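Local coordinates for protein putative PLP-dependent aminotransferase (Bacillus cereus ATCC 10987, PDB 3JU7) that carries covalently bound pyridoxal phosphate and is probably an aminotransferase of the DegT/DnrJ/EryC1 family, its substrate not established, at residues Q51-V56 with Y202-E207; A137-W142 with Q279-E284; V156-D161 with Q177-M182; D251-E256 with L352-T357; S261-Q266 with M356-V361. All coordinates share one frame; numbering follows the deposited sequence.

Interaction 1 (Q51-V56 with Y202-E207); sequences QNRGAV and YSKNEE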
# COMPACT_ATOMS: atom_id res chain seq x y z
N GLN A 51 10.08 23.92 -8.12
CA GLN A 51 11.10 24.95 -8.08
C GLN A 51 12.09 24.69 -6.97
O GLN A 51 12.61 25.62 -6.38
CB GLN A 51 10.45 26.35 -7.92
CG GLN A 51 9.56 26.77 -9.10
CD GLN A 51 8.73 28.03 -8.81
OE1 GLN A 51 9.23 28.98 -8.21
NE2 GLN A 51 7.47 28.02 -9.22
N ASN A 52 12.35 23.40 -6.69
CA ASN A 52 13.29 23.03 -5.65
C ASN A 52 13.04 23.71 -4.32
O ASN A 52 13.99 24.08 -3.60
CB ASN A 52 14.74 23.33 -6.11
CG ASN A 52 15.27 22.29 -7.07
OD1 ASN A 52 15.13 21.08 -6.85
ND2 ASN A 52 15.86 22.74 -8.14
N ARG A 53 11.76 23.91 -3.99
CA ARG A 53 11.37 24.43 -2.71
C ARG A 53 10.35 23.44 -2.13
O ARG A 53 9.32 23.14 -2.77
CB ARG A 53 10.73 25.81 -2.85
CG ARG A 53 11.58 26.85 -3.50
CD ARG A 53 11.12 28.27 -3.09
NE ARG A 53 9.73 28.53 -3.47
CZ ARG A 53 9.34 28.91 -4.69
NH1 ARG A 53 10.23 29.07 -5.68
NH2 ARG A 53 8.06 29.13 -4.93
N GLY A 54 10.64 22.98 -0.92
CA GLY A 54 9.89 21.92 -0.28
C GLY A 54 10.53 20.56 -0.57
O GLY A 54 11.71 20.47 -0.95
N ALA A 55 9.73 19.52 -0.40
CA ALA A 55 10.19 18.16 -0.53
C ALA A 55 9.02 17.27 -0.89
O ALA A 55 7.86 17.55 -0.55
CB ALA A 55 10.83 17.67 0.77
N VAL A 56 9.35 16.16 -1.55
CA VAL A 56 8.34 15.18 -1.89
C VAL A 56 8.76 13.77 -1.45
O VAL A 56 9.98 13.45 -1.29
CB VAL A 56 8.08 15.14 -3.43
CG1 VAL A 56 7.54 16.51 -3.97
CG2 VAL A 56 9.33 14.69 -4.14
N TYR A 202 3.64 16.08 -1.22
CA TYR A 202 4.47 17.29 -1.25
C TYR A 202 4.21 18.10 0.01
O TYR A 202 3.08 18.15 0.48
CB TYR A 202 4.12 18.19 -2.44
CG TYR A 202 4.78 19.53 -2.34
CD1 TYR A 202 6.10 19.71 -2.76
CD2 TYR A 202 4.13 20.63 -1.76
CE1 TYR A 202 6.74 20.94 -2.65
CE2 TYR A 202 4.77 21.86 -1.64
CZ TYR A 202 6.07 22.02 -2.10
OH TYR A 202 6.69 23.25 -1.98
N SER A 203 5.25 18.70 0.56
CA SER A 203 5.08 19.74 1.59
C SER A 203 6.23 20.71 1.47
O SER A 203 7.35 20.37 1.03
CB SER A 203 4.96 19.19 3.01
OG SER A 203 4.74 20.21 3.97
N LYS A 204 5.95 21.94 1.81
CA LYS A 204 7.02 22.89 1.98
C LYS A 204 7.85 22.45 3.20
O LYS A 204 9.04 22.76 3.29
CB LYS A 204 6.44 24.28 2.16
CG LYS A 204 7.45 25.37 2.42
CD LYS A 204 8.35 25.61 1.24
CE LYS A 204 9.12 26.92 1.43
NZ LYS A 204 9.48 27.51 0.14
N ASN A 205 7.22 21.70 4.12
CA ASN A 205 7.89 21.26 5.34
C ASN A 205 8.72 20.00 5.12
O ASN A 205 8.20 18.88 5.12
CB ASN A 205 6.87 21.06 6.44
CG ASN A 205 7.52 20.84 7.79
OD1 ASN A 205 8.45 20.03 7.95
ND2 ASN A 205 6.99 21.53 8.78
N GLU A 206 10.02 20.19 4.94
CA GLU A 206 10.92 19.10 4.59
C GLU A 206 11.04 18.08 5.68
O GLU A 206 11.00 16.88 5.41
CB GLU A 206 12.31 19.66 4.24
CG GLU A 206 12.28 20.59 3.01
CD GLU A 206 13.64 21.13 2.63
OE1 GLU A 206 14.66 20.46 2.87
OE2 GLU A 206 13.68 22.25 2.07
N GLU A 207 11.15 18.52 6.93
CA GLU A 207 11.21 17.60 8.07
C GLU A 207 9.98 16.69 8.10
O GLU A 207 10.12 15.49 8.29
CB GLU A 207 11.30 18.38 9.39
CG GLU A 207 12.62 19.16 9.61
O HOH W 1 13.46 23.78 0.20

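Interaction 2 (A137-W142 with Q279-E284); sequences ATFGSW and QLQKTE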
# COMPACT_ATOMS: atom_id res chain seq x y z
N ALA A 137 -9.27 18.96 -3.87
CA ALA A 137 -9.16 19.90 -4.99
C ALA A 137 -9.95 19.30 -6.16
O ALA A 137 -9.40 18.78 -7.15
CB ALA A 137 -7.70 20.14 -5.34
N THR A 138 -11.27 19.40 -6.02
CA THR A 138 -12.23 18.71 -6.87
C THR A 138 -11.89 18.72 -8.34
O THR A 138 -11.67 19.79 -8.93
CB THR A 138 -13.65 19.33 -6.67
OG1 THR A 138 -13.92 19.36 -5.28
CG2 THR A 138 -14.73 18.57 -7.43
N PHE A 139 -11.84 17.51 -8.89
CA PHE A 139 -11.64 17.24 -10.33
C PHE A 139 -10.33 17.82 -10.90
O PHE A 139 -10.27 18.25 -12.05
CB PHE A 139 -12.86 17.67 -11.13
CG PHE A 139 -14.20 17.07 -10.65
CD1 PHE A 139 -14.31 15.76 -10.25
CD2 PHE A 139 -15.36 17.83 -10.68
CE1 PHE A 139 -15.53 15.23 -9.86
CE2 PHE A 139 -16.56 17.31 -10.31
CZ PHE A 139 -16.65 16.00 -9.89
N GLY A 140 -9.28 17.82 -10.08
CA GLY A 140 -7.93 18.20 -10.55
C GLY A 140 -7.85 19.69 -10.85
O GLY A 140 -7.21 20.12 -11.78
N SER A 141 -8.48 20.49 -10.02
CA SER A 141 -8.64 21.89 -10.32
C SER A 141 -7.86 22.73 -9.35
O SER A 141 -7.28 22.22 -8.37
CB SER A 141 -10.13 22.25 -10.28
OG SER A 141 -10.63 22.11 -8.98
N TRP A 142 -7.86 24.02 -9.62
CA TRP A 142 -7.07 24.94 -8.85
C TRP A 142 -7.86 25.51 -7.69
O TRP A 142 -8.38 26.61 -7.75
CB TRP A 142 -6.60 26.04 -9.77
CG TRP A 142 -5.50 26.82 -9.24
CD1 TRP A 142 -5.59 27.99 -8.56
CD2 TRP A 142 -4.11 26.54 -9.42
NE1 TRP A 142 -4.33 28.46 -8.29
CE2 TRP A 142 -3.40 27.59 -8.79
CE3 TRP A 142 -3.40 25.51 -10.05
CZ2 TRP A 142 -2.01 27.62 -8.75
CZ3 TRP A 142 -2.02 25.54 -10.01
CH2 TRP A 142 -1.33 26.59 -9.35
N GLN A 279 -23.59 23.12 -17.29
CA GLN A 279 -22.49 23.97 -16.80
C GLN A 279 -21.28 23.25 -16.25
O GLN A 279 -21.37 22.17 -15.64
CB GLN A 279 -23.00 25.00 -15.77
CG GLN A 279 -23.43 24.46 -14.48
CD GLN A 279 -23.93 25.57 -13.54
OE1 GLN A 279 -24.84 26.36 -13.90
NE2 GLN A 279 -23.35 25.61 -12.33
N LEU A 280 -20.15 23.92 -16.47
CA LEU A 280 -18.84 23.44 -16.12
C LEU A 280 -18.43 24.00 -14.77
O LEU A 280 -19.07 24.92 -14.24
CB LEU A 280 -17.84 23.84 -17.21
CG LEU A 280 -18.21 23.33 -18.61
CD1 LEU A 280 -17.46 24.11 -19.67
CD2 LEU A 280 -17.95 21.82 -18.73
N GLN A 281 -17.35 23.45 -14.21
CA GLN A 281 -16.83 23.89 -12.91
C GLN A 281 -16.29 25.33 -12.99
O GLN A 281 -15.64 25.69 -13.95
CB GLN A 281 -15.74 22.93 -12.46
CG GLN A 281 -15.14 23.17 -11.07
CD GLN A 281 -14.15 22.05 -10.71
OE1 GLN A 281 -13.61 21.40 -11.60
NE2 GLN A 281 -13.92 21.83 -9.42
N LYS A 282 -16.56 26.14 -11.98
CA LYS A 282 -15.98 27.47 -11.93
C LYS A 282 -14.59 27.34 -11.32
O LYS A 282 -14.44 27.19 -10.10
CB LYS A 282 -16.86 28.42 -11.13
N THR A 283 -13.56 27.33 -12.16
CA THR A 283 -12.18 27.24 -11.67
C THR A 283 -11.18 27.88 -12.64
O THR A 283 -11.45 27.97 -13.83
CB THR A 283 -11.80 25.74 -11.34
OG1 THR A 283 -10.50 25.70 -10.73
CG2 THR A 283 -11.82 24.83 -12.56
N GLU A 284 -10.04 28.32 -12.13
CA GLU A 284 -9.04 29.00 -12.98
C GLU A 284 -8.26 28.03 -13.88
O GLU A 284 -7.81 28.41 -14.94
CB GLU A 284 -8.01 29.74 -12.14
CG GLU A 284 -8.52 30.80 -11.19
CD GLU A 284 -7.36 31.47 -10.43
OE1 GLU A 284 -6.44 32.01 -11.11
OE2 GLU A 284 -7.34 31.44 -9.17
O HOH W 2 -9.62 28.46 -9.18

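Interaction 3 (V156-D161 with Q177-M182); sequences VPVVVD and QDFSGM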
# COMPACT_ATOMS: atom_id res chain seq x y z
N VAL A 156 -4.30 24.57 12.98
CA VAL A 156 -5.22 23.54 12.45
C VAL A 156 -4.59 22.84 11.22
O VAL A 156 -4.41 23.46 10.16
CB VAL A 156 -6.59 24.13 12.08
CG1 VAL A 156 -7.42 23.10 11.37
CG2 VAL A 156 -7.32 24.64 13.32
N PRO A 157 -4.25 21.55 11.36
CA PRO A 157 -3.58 20.81 10.30
C PRO A 157 -4.46 20.54 9.08
O PRO A 157 -5.61 20.15 9.21
CB PRO A 157 -3.19 19.46 10.97
CG PRO A 157 -3.98 19.34 12.15
CD PRO A 157 -4.41 20.72 12.57
N VAL A 158 -3.87 20.71 7.90
CA VAL A 158 -4.55 20.49 6.63
C VAL A 158 -3.74 19.56 5.74
O VAL A 158 -2.54 19.73 5.56
CB VAL A 158 -4.70 21.79 5.87
CG1 VAL A 158 -5.34 21.51 4.51
CG2 VAL A 158 -5.41 22.85 6.74
N VAL A 159 -4.42 18.53 5.23
CA VAL A 159 -3.85 17.62 4.28
C VAL A 159 -4.83 17.69 3.12
O VAL A 159 -6.04 17.33 3.25
CB VAL A 159 -3.74 16.18 4.81
CG1 VAL A 159 -3.48 15.24 3.64
CG2 VAL A 159 -2.65 16.04 5.90
N VAL A 160 -4.30 18.12 1.99
CA VAL A 160 -5.11 18.35 0.78
C VAL A 160 -5.09 17.12 -0.11
O VAL A 160 -4.00 16.68 -0.53
CB VAL A 160 -4.58 19.54 -0.02
CG1 VAL A 160 -5.33 19.68 -1.36
CG2 VAL A 160 -4.66 20.83 0.84
N ASP A 161 -6.27 16.53 -0.33
CA ASP A 161 -6.46 15.49 -1.35
C ASP A 161 -6.55 16.13 -2.74
O ASP A 161 -7.56 16.68 -3.13
CB ASP A 161 -7.71 14.65 -1.05
CG ASP A 161 -7.89 13.47 -2.00
OD1 ASP A 161 -7.32 13.47 -3.11
OD2 ASP A 161 -8.65 12.54 -1.65
N GLN A 177 2.30 24.52 -4.49
CA GLN A 177 3.65 25.06 -4.27
C GLN A 177 3.71 25.81 -2.94
O GLN A 177 2.82 26.62 -2.65
CB GLN A 177 4.03 25.98 -5.42
CG GLN A 177 5.44 26.66 -5.32
CD GLN A 177 6.56 25.65 -5.50
OE1 GLN A 177 6.64 24.99 -6.54
NE2 GLN A 177 7.39 25.48 -4.46
N ASP A 178 4.73 25.50 -2.14
CA ASP A 178 5.01 26.20 -0.89
C ASP A 178 3.95 26.01 0.19
O ASP A 178 4.00 26.67 1.20
CB ASP A 178 5.25 27.71 -1.12
CG ASP A 178 6.49 28.00 -1.98
OD1 ASP A 178 7.30 27.08 -2.19
OD2 ASP A 178 6.65 29.14 -2.48
N PHE A 179 2.99 25.11 0.01
CA PHE A 179 1.98 24.91 1.04
C PHE A 179 2.62 24.31 2.30
O PHE A 179 3.44 23.36 2.23
CB PHE A 179 0.91 24.00 0.51
CG PHE A 179 -0.26 23.79 1.45
CD1 PHE A 179 -1.05 24.87 1.85
CD2 PHE A 179 -0.60 22.52 1.84
CE1 PHE A 179 -2.17 24.68 2.66
CE2 PHE A 179 -1.74 22.29 2.63
CZ PHE A 179 -2.52 23.36 3.06
N SER A 180 2.24 24.86 3.45
CA SER A 180 2.76 24.39 4.73
C SER A 180 2.28 23.02 5.13
O SER A 180 2.99 22.32 5.82
CB SER A 180 2.35 25.35 5.83
OG SER A 180 2.97 26.57 5.59
N GLY A 181 1.04 22.69 4.76
CA GLY A 181 0.50 21.38 5.06
C GLY A 181 1.05 20.33 4.11
O GLY A 181 2.18 20.46 3.61
N MSE A 182 0.25 19.31 3.87
CA MSE A 182 0.64 18.26 2.94
C MSE A 182 -0.35 18.17 1.80
O MSE A 182 -1.54 18.46 2.00
CB MSE A 182 0.75 16.93 3.66
CG MSE A 182 2.08 16.82 4.32
SE MSE A 182 2.46 15.34 5.45
CE MSE A 182 4.37 15.54 5.17

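Interaction 4 (D251-E256 with L352-T357); sequences DDKLKE and LWEGMT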
# COMPACT_ATOMS: atom_id res chain seq x y z
N ASP A 251 4.50 16.34 -21.26
CA ASP A 251 4.07 17.49 -22.06
C ASP A 251 3.08 16.99 -23.09
O ASP A 251 2.04 17.59 -23.28
CB ASP A 251 5.23 18.21 -22.77
CG ASP A 251 4.84 19.64 -23.24
OD1 ASP A 251 4.53 20.49 -22.37
OD2 ASP A 251 4.85 19.91 -24.48
N ASP A 252 3.43 15.87 -23.72
CA ASP A 252 2.56 15.21 -24.67
C ASP A 252 1.23 14.83 -24.02
O ASP A 252 0.17 15.18 -24.54
CB ASP A 252 3.22 13.98 -25.24
CG ASP A 252 4.51 14.29 -26.01
OD1 ASP A 252 4.94 15.46 -26.04
OD2 ASP A 252 5.10 13.34 -26.58
N LYS A 253 1.27 14.16 -22.88
CA LYS A 253 0.02 13.76 -22.25
C LYS A 253 -0.86 14.94 -21.92
O LYS A 253 -2.06 14.92 -22.15
CB LYS A 253 0.28 12.93 -20.98
CG LYS A 253 0.76 11.53 -21.26
CD LYS A 253 1.06 10.81 -19.96
CE LYS A 253 1.28 9.33 -20.18
NZ LYS A 253 0.02 8.65 -20.67
N LEU A 254 -0.25 15.97 -21.34
CA LEU A 254 -0.97 17.17 -20.97
C LEU A 254 -1.56 17.90 -22.20
O LEU A 254 -2.71 18.37 -22.16
CB LEU A 254 -0.02 18.11 -20.24
CG LEU A 254 -0.55 19.49 -19.86
CD1 LEU A 254 -1.70 19.29 -18.91
CD2 LEU A 254 0.58 20.31 -19.21
N LYS A 255 -0.78 17.99 -23.27
CA LYS A 255 -1.25 18.60 -24.51
C LYS A 255 -2.44 17.83 -25.08
O LYS A 255 -3.43 18.41 -25.43
CB LYS A 255 -0.12 18.70 -25.56
N GLU A 256 -2.33 16.51 -25.17
CA GLU A 256 -3.43 15.66 -25.64
C GLU A 256 -4.73 15.94 -24.84
O GLU A 256 -5.78 16.16 -25.44
CB GLU A 256 -2.99 14.20 -25.51
CG GLU A 256 -4.02 13.13 -25.80
CD GLU A 256 -4.33 12.98 -27.27
OE1 GLU A 256 -3.76 13.72 -28.11
OE2 GLU A 256 -5.15 12.09 -27.60
N LEU A 352 -13.20 11.06 -21.34
CA LEU A 352 -12.09 11.78 -21.88
C LEU A 352 -10.88 10.89 -21.63
O LEU A 352 -10.70 10.44 -20.53
CB LEU A 352 -11.93 13.12 -21.17
CG LEU A 352 -10.98 14.17 -21.76
CD1 LEU A 352 -11.35 15.58 -21.20
CD2 LEU A 352 -9.55 13.84 -21.46
N TRP A 353 -10.11 10.56 -22.67
CA TRP A 353 -8.89 9.76 -22.52
C TRP A 353 -8.00 10.01 -23.71
O TRP A 353 -8.48 10.48 -24.75
CB TRP A 353 -9.15 8.25 -22.38
CG TRP A 353 -10.44 7.75 -22.96
CD1 TRP A 353 -11.60 7.55 -22.29
CD2 TRP A 353 -10.69 7.38 -24.32
NE1 TRP A 353 -12.57 7.08 -23.13
CE2 TRP A 353 -12.03 6.97 -24.39
CE3 TRP A 353 -9.92 7.35 -25.48
CZ2 TRP A 353 -12.61 6.53 -25.56
CZ3 TRP A 353 -10.49 6.92 -26.64
CH2 TRP A 353 -11.83 6.52 -26.69
N GLU A 354 -6.71 9.69 -23.55
CA GLU A 354 -5.72 9.90 -24.59
C GLU A 354 -6.13 9.09 -25.79
O GLU A 354 -6.42 7.90 -25.67
CB GLU A 354 -4.31 9.45 -24.14
CG GLU A 354 -3.69 10.27 -22.98
CD GLU A 354 -2.33 9.71 -22.55
OE1 GLU A 354 -1.49 9.48 -23.43
OE2 GLU A 354 -2.10 9.50 -21.33
N GLY A 355 -6.17 9.73 -26.94
CA GLY A 355 -6.56 9.07 -28.16
C GLY A 355 -7.94 9.46 -28.56
O GLY A 355 -8.30 9.27 -29.70
N MSE A 356 -8.73 10.02 -27.66
CA MSE A 356 -10.05 10.49 -28.08
C MSE A 356 -9.96 11.49 -29.26
O MSE A 356 -9.21 12.46 -29.20
CB MSE A 356 -10.78 11.14 -26.92
CG MSE A 356 -12.26 11.29 -27.21
SE MSE A 356 -13.18 11.69 -25.62
CE MSE A 356 -13.24 9.97 -24.81
N THR A 357 -10.70 11.23 -30.34
CA THR A 357 -10.69 12.11 -31.52
C THR A 357 -11.77 13.19 -31.43
O THR A 357 -12.77 13.02 -30.72
CB THR A 357 -11.01 11.31 -32.79
OG1 THR A 357 -12.20 10.55 -32.56
CG2 THR A 357 -9.85 10.35 -33.17

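Interaction 5 (S261-Q266 with M356-V361); sequences SEWYKQ and MTKEIV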
# COMPACT_ATOMS: atom_id res chain seq x y z
N SER A 261 -10.16 18.56 -24.00
CA SER A 261 -10.96 19.48 -23.18
C SER A 261 -11.45 20.69 -23.98
O SER A 261 -12.64 21.02 -23.93
CB SER A 261 -10.17 20.00 -21.98
OG SER A 261 -9.84 18.95 -21.09
N GLU A 262 -10.52 21.34 -24.70
CA GLU A 262 -10.83 22.46 -25.58
C GLU A 262 -11.93 22.06 -26.56
O GLU A 262 -12.88 22.82 -26.78
CB GLU A 262 -9.58 22.90 -26.40
CG GLU A 262 -8.39 23.53 -25.60
CD GLU A 262 -7.20 23.88 -26.53
OE1 GLU A 262 -7.45 24.26 -27.69
OE2 GLU A 262 -6.02 23.79 -26.10
N TRP A 263 -11.81 20.87 -27.17
CA TRP A 263 -12.82 20.41 -28.11
C TRP A 263 -14.19 20.26 -27.44
O TRP A 263 -15.24 20.60 -28.00
CB TRP A 263 -12.44 19.05 -28.72
CG TRP A 263 -11.34 19.08 -29.70
CD1 TRP A 263 -10.98 20.12 -30.52
CD2 TRP A 263 -10.48 17.99 -30.06
NE1 TRP A 263 -9.94 19.75 -31.32
CE2 TRP A 263 -9.61 18.45 -31.06
CE3 TRP A 263 -10.36 16.66 -29.62
CZ2 TRP A 263 -8.63 17.64 -31.63
CZ3 TRP A 263 -9.39 15.86 -30.18
CH2 TRP A 263 -8.53 16.35 -31.16
N TYR A 264 -14.18 19.71 -26.24
CA TYR A 264 -15.40 19.57 -25.50
C TYR A 264 -16.05 20.94 -25.30
O TYR A 264 -17.26 21.09 -25.52
CB TYR A 264 -15.12 18.91 -24.15
CG TYR A 264 -15.56 17.46 -24.00
CD1 TYR A 264 -16.90 17.11 -24.09
CD2 TYR A 264 -14.64 16.47 -23.71
CE1 TYR A 264 -17.31 15.80 -23.92
CE2 TYR A 264 -15.04 15.17 -23.55
CZ TYR A 264 -16.37 14.83 -23.63
OH TYR A 264 -16.76 13.52 -23.40
N LYS A 265 -15.25 21.93 -24.92
CA LYS A 265 -15.78 23.25 -24.60
C LYS A 265 -16.36 23.91 -25.84
O LYS A 265 -17.46 24.46 -25.82
CB LYS A 265 -14.70 24.13 -23.97
CG LYS A 265 -14.33 23.66 -22.58
CD LYS A 265 -13.12 24.34 -21.93
CE LYS A 265 -12.45 23.37 -20.94
NZ LYS A 265 -11.57 24.03 -19.93
N GLN A 266 -15.63 23.80 -26.94
CA GLN A 266 -16.08 24.38 -28.20
C GLN A 266 -17.35 23.73 -28.71
O GLN A 266 -18.27 24.41 -29.16
CB GLN A 266 -15.01 24.25 -29.28
CG GLN A 266 -13.78 25.10 -29.05
CD GLN A 266 -12.64 24.76 -30.02
OE1 GLN A 266 -12.38 23.59 -30.32
NE2 GLN A 266 -11.96 25.80 -30.50
N MSE A 356 -8.73 10.02 -27.66
CA MSE A 356 -10.05 10.49 -28.08
C MSE A 356 -9.96 11.49 -29.26
O MSE A 356 -9.21 12.46 -29.20
CB MSE A 356 -10.78 11.14 -26.92
CG MSE A 356 -12.26 11.29 -27.21
SE MSE A 356 -13.18 11.69 -25.62
CE MSE A 356 -13.24 9.97 -24.81
N THR A 357 -10.70 11.23 -30.34
CA THR A 357 -10.69 12.11 -31.52
C THR A 357 -11.77 13.19 -31.43
O THR A 357 -12.77 13.02 -30.72
CB THR A 357 -11.01 11.31 -32.79
OG1 THR A 357 -12.20 10.55 -32.56
CG2 THR A 357 -9.85 10.35 -33.17
N LYS A 358 -11.60 14.28 -32.18
CA LYS A 358 -12.61 15.33 -32.17
C LYS A 358 -13.97 14.79 -32.59
O LYS A 358 -15.02 15.23 -32.08
CB LYS A 358 -12.21 16.49 -33.07
CG LYS A 358 -13.12 17.70 -32.93
CD LYS A 358 -12.56 18.94 -33.63
CE LYS A 358 -13.39 20.19 -33.31
NZ LYS A 358 -12.63 21.45 -33.60
N GLU A 359 -13.98 13.82 -33.50
CA GLU A 359 -15.25 13.23 -33.93
C GLU A 359 -15.88 12.41 -32.79
O GLU A 359 -17.10 12.32 -32.71
CB GLU A 359 -15.14 12.42 -35.25
CG GLU A 359 -14.01 11.37 -35.33
CD GLU A 359 -12.65 11.92 -35.84
OE1 GLU A 359 -12.58 13.13 -36.19
OE2 GLU A 359 -11.65 11.14 -35.89
N ILE A 360 -15.06 11.86 -31.89
CA ILE A 360 -15.62 11.15 -30.73
C ILE A 360 -16.27 12.13 -29.76
O ILE A 360 -17.40 11.90 -29.33
CB ILE A 360 -14.61 10.23 -30.07
CG1 ILE A 360 -14.31 9.06 -31.00
CG2 ILE A 360 -15.16 9.68 -28.74
CD1 ILE A 360 -13.11 8.25 -30.58
N VAL A 361 -15.60 13.25 -29.44
CA VAL A 361 -16.22 14.28 -28.59
C VAL A 361 -17.58 14.73 -29.18
O VAL A 361 -18.60 14.76 -28.49
CB VAL A 361 -15.31 15.52 -28.39
CG1 VAL A 361 -15.95 16.52 -27.47
CG2 VAL A 361 -13.94 15.12 -27.83

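Interaction 1 (Q51-V56 with Y202-E207)
An antiparallel pairing at the edge of the mixed sheet joins the start of strand 55-59 to the end of strand 199-203. Ala55 and Ser203 form a hydrogen-bonded pair, with Ala55 N to Ser203 O at 2.9 Å and Ser203 N to Ala55 O at 3.1 Å. Val56 and Tyr202 follow as a non-hydrogen-bonded pair, and Val56 CG1 lies 3.7 Å from Tyr202 CD1, at the edge of the ring. With CG anti to the backbone N (chi1 170°), the tyrosine runs along its partner strand until its OH donates to Arg53 O at 2.7 Å, from above the carbonyl plane. Gly54 fits here because a CB would run into Tyr202 OH and Ser203 O and, at phi 93°, would also jam against Arg53 O. Glu206 CG packs against Ala55 CB, and a water links Glu206 OE2 to Gly54 N. Arg53 and Lys204 gather round the Asp178 carboxylate, the first in a salt bridge, the second in a weak, long ion pair. Ser203 OG accepts from Asn205 N in an ST turn and also bonds to Gly181 O. Helix 36-48 packs on Val56, while Ile209 of helix 206-215 covers Ala55 and Ser203 on the other face.

Interaction 2 (A137-W142 with Q279-E284)
Gln281 reaches into the 137-142 loop and fills the tight part of this contact between two irregular segments. With CG anti to the backbone N (chi1 -175°), its extended side chain carries the amide to Thr138 O. NE2 donates to that oxygen at 3.1 Å in a nearly straight bond (166°), with the acceptor in the amide plane but the donor well above the carbonyl plane. The same Thr138 O also receives Ser141 OG at 2.5 Å, within the loop. Gln281 OE1 meets the Phe139 ring near its edge, the ring and amide planes standing 73° apart. Thr283 OG1 lies 3.5 Å from Ser141 CB, and Thr283 OG1 and Ser141 OG both bond to Tyr113 OH. The far end is looser: Glu284 brings OE2 only to within 3.9 Å of Trp142 CD1, and the backbones are joined there by a water that donates to Trp142 O at 2.6 Å and accepts from Glu284 N at 3.0 Å. Glutamine suits the inner place because its amide can serve two acceptors: NE2 also donates to Asp111 O. One direct amide-to-carbonyl bond and a water bridge thus join the two loops, with no salt bridge across.

Interaction 3 (V156-D161 with Q177-M182)
Phe179 lays the CZ/CE2 end of its ring against Val158 and Val160, the apolar centre of the contact. Its CG is anti to the backbone N (chi1 -175°), which sends the ring toward the neighbouring strand. CZ lies 3.7 Å from Val158 CG1, a methyl at the ring edge, while CE2 lies 3.7 Å from Val160 CG2. The two valines, two residues apart, project to one side of their strand, and their beta-branched side chains suit its extended backbone. Val159 points to the other side, where its CG2 runs beside Met182 CB at 4.2 Å; Met182, a selenomethionine, then leads its chain away. Outward from these groups comes the backbone ladder of a parallel bridge between Val159 and Met182. Met182 N donates to Val158 O at 3.3 Å, in the carbonyl plane, and Val160 N donates to Met182 O at 2.8 Å (174°). Gly181 suits the entry to this bridge, since a CB would collide with Val158 O. Downstream, Asp161 OD2 bonds to N1 of the pyridoxal-phosphate-modified residue 191; an aspartate at the pyridine nitrogen is characteristic of fold type I PLP enzymes. Helix 146-153 covers Val158 and Phe179, and helix 62-73 covers Val159 and Met182 on the other face.

Interaction 4 (D251-E256 with L352-T357)
The carboxylates of Glu256 and Glu354 have their planes 69° apart and serve different partners. Glu256 OE2 is met on its anti side, close to the carboxylate plane, by Gly355 N at 2.7 Å. Glu354 turns its OE2 to Lys253 NZ in a salt bridge; the modelled separation of 2.4 Å is very short and its exact value doubtful. On the loop side, the Trp353 ring carries Met356 CE, a selenomethionine methyl, over one face near the rim. Trp353 to Met356 is a type II beta turn, closed by Met356 N to Trp353 O, and Gly355 takes its third position with a positive phi of 105°, where a side chain would jam against the preceding carbonyl. Lys253 and Glu256, three residues apart on helix 250-270, both reach this turn. Glu256 CG packs 3.8 Å from Glu354 CA, and the bend at chi2 (74°) turns the carboxylate so that OE2 reaches Gly355 N. The long lysine chain crosses Glu354 at a slant, Lys253 CG 3.5 Å from Glu354 OE2, and its ammonium also bonds to Ser11 O.

Interaction 5 (S261-Q266 with M356-V361)
This is a largely apolar helix-to-helix contact, in which two neighbouring aromatic residues of helix 250-270 receive the first turn of helix 358-368. Trp263 is the broader surface. Lys358 lies over one face of its indole: CB stands 3.7 Å from the centroid of the six-membered ring and 9° off the normal, a CH-pi contact. Because Lys358 starts with CG anti to N (chi1 -171°) and stays extended, its methylenes continue across to the five-membered ring, where CD is 3.6 Å from Trp263 NE1. A lysine suits this place, its aliphatic length covering the ring while its ammonium group reaches the rim. Met356 O approaches the indole at its edge, 3.5 Å from CZ3.

Tyr264 takes Val361 on its ring face. Val361 CG1 sits 3.7 Å from the ring centroid, 17° off the normal, in a second CH-pi contact; the selenium of Met356, a selenomethionine, is looser at 4.5 Å from Tyr264 CE2. The phenol hydroxyl bonds to Pro351 O. At the helix start Thr357 is the N-cap, its OG1 accepting from Ile360 N at 3.2 Å, a short polar side chain well fitted to that role. Ile364 and Val365 of the same helix extend the cover over Tyr264. The arrangement is that of a capped helix N terminus laid by CH-pi contacts against the flank of a longer helix.

Overall arrangement
From the N terminus, interaction 1 opens at 51-56 and closes at 202-207, pairing an edge strand of the mixed sheet with its neighbour. Interaction 3 is nested within that loop and joins the sheet's other edge; the two touch through Ser203 with Gly181 and Arg53 with Asp178. Interaction 2 joins the loop after strand 130-133 to the loop before strand 291-294; it crosses interaction 1 and encloses interaction 3, which it meets at Ala137 and Asp161. Interactions 4 and 5 come after interaction 1 in series but cross interaction 2. Both link helix 250-270 to the 352-361 region and share Met356 and Thr357, with centres about 10 Å apart.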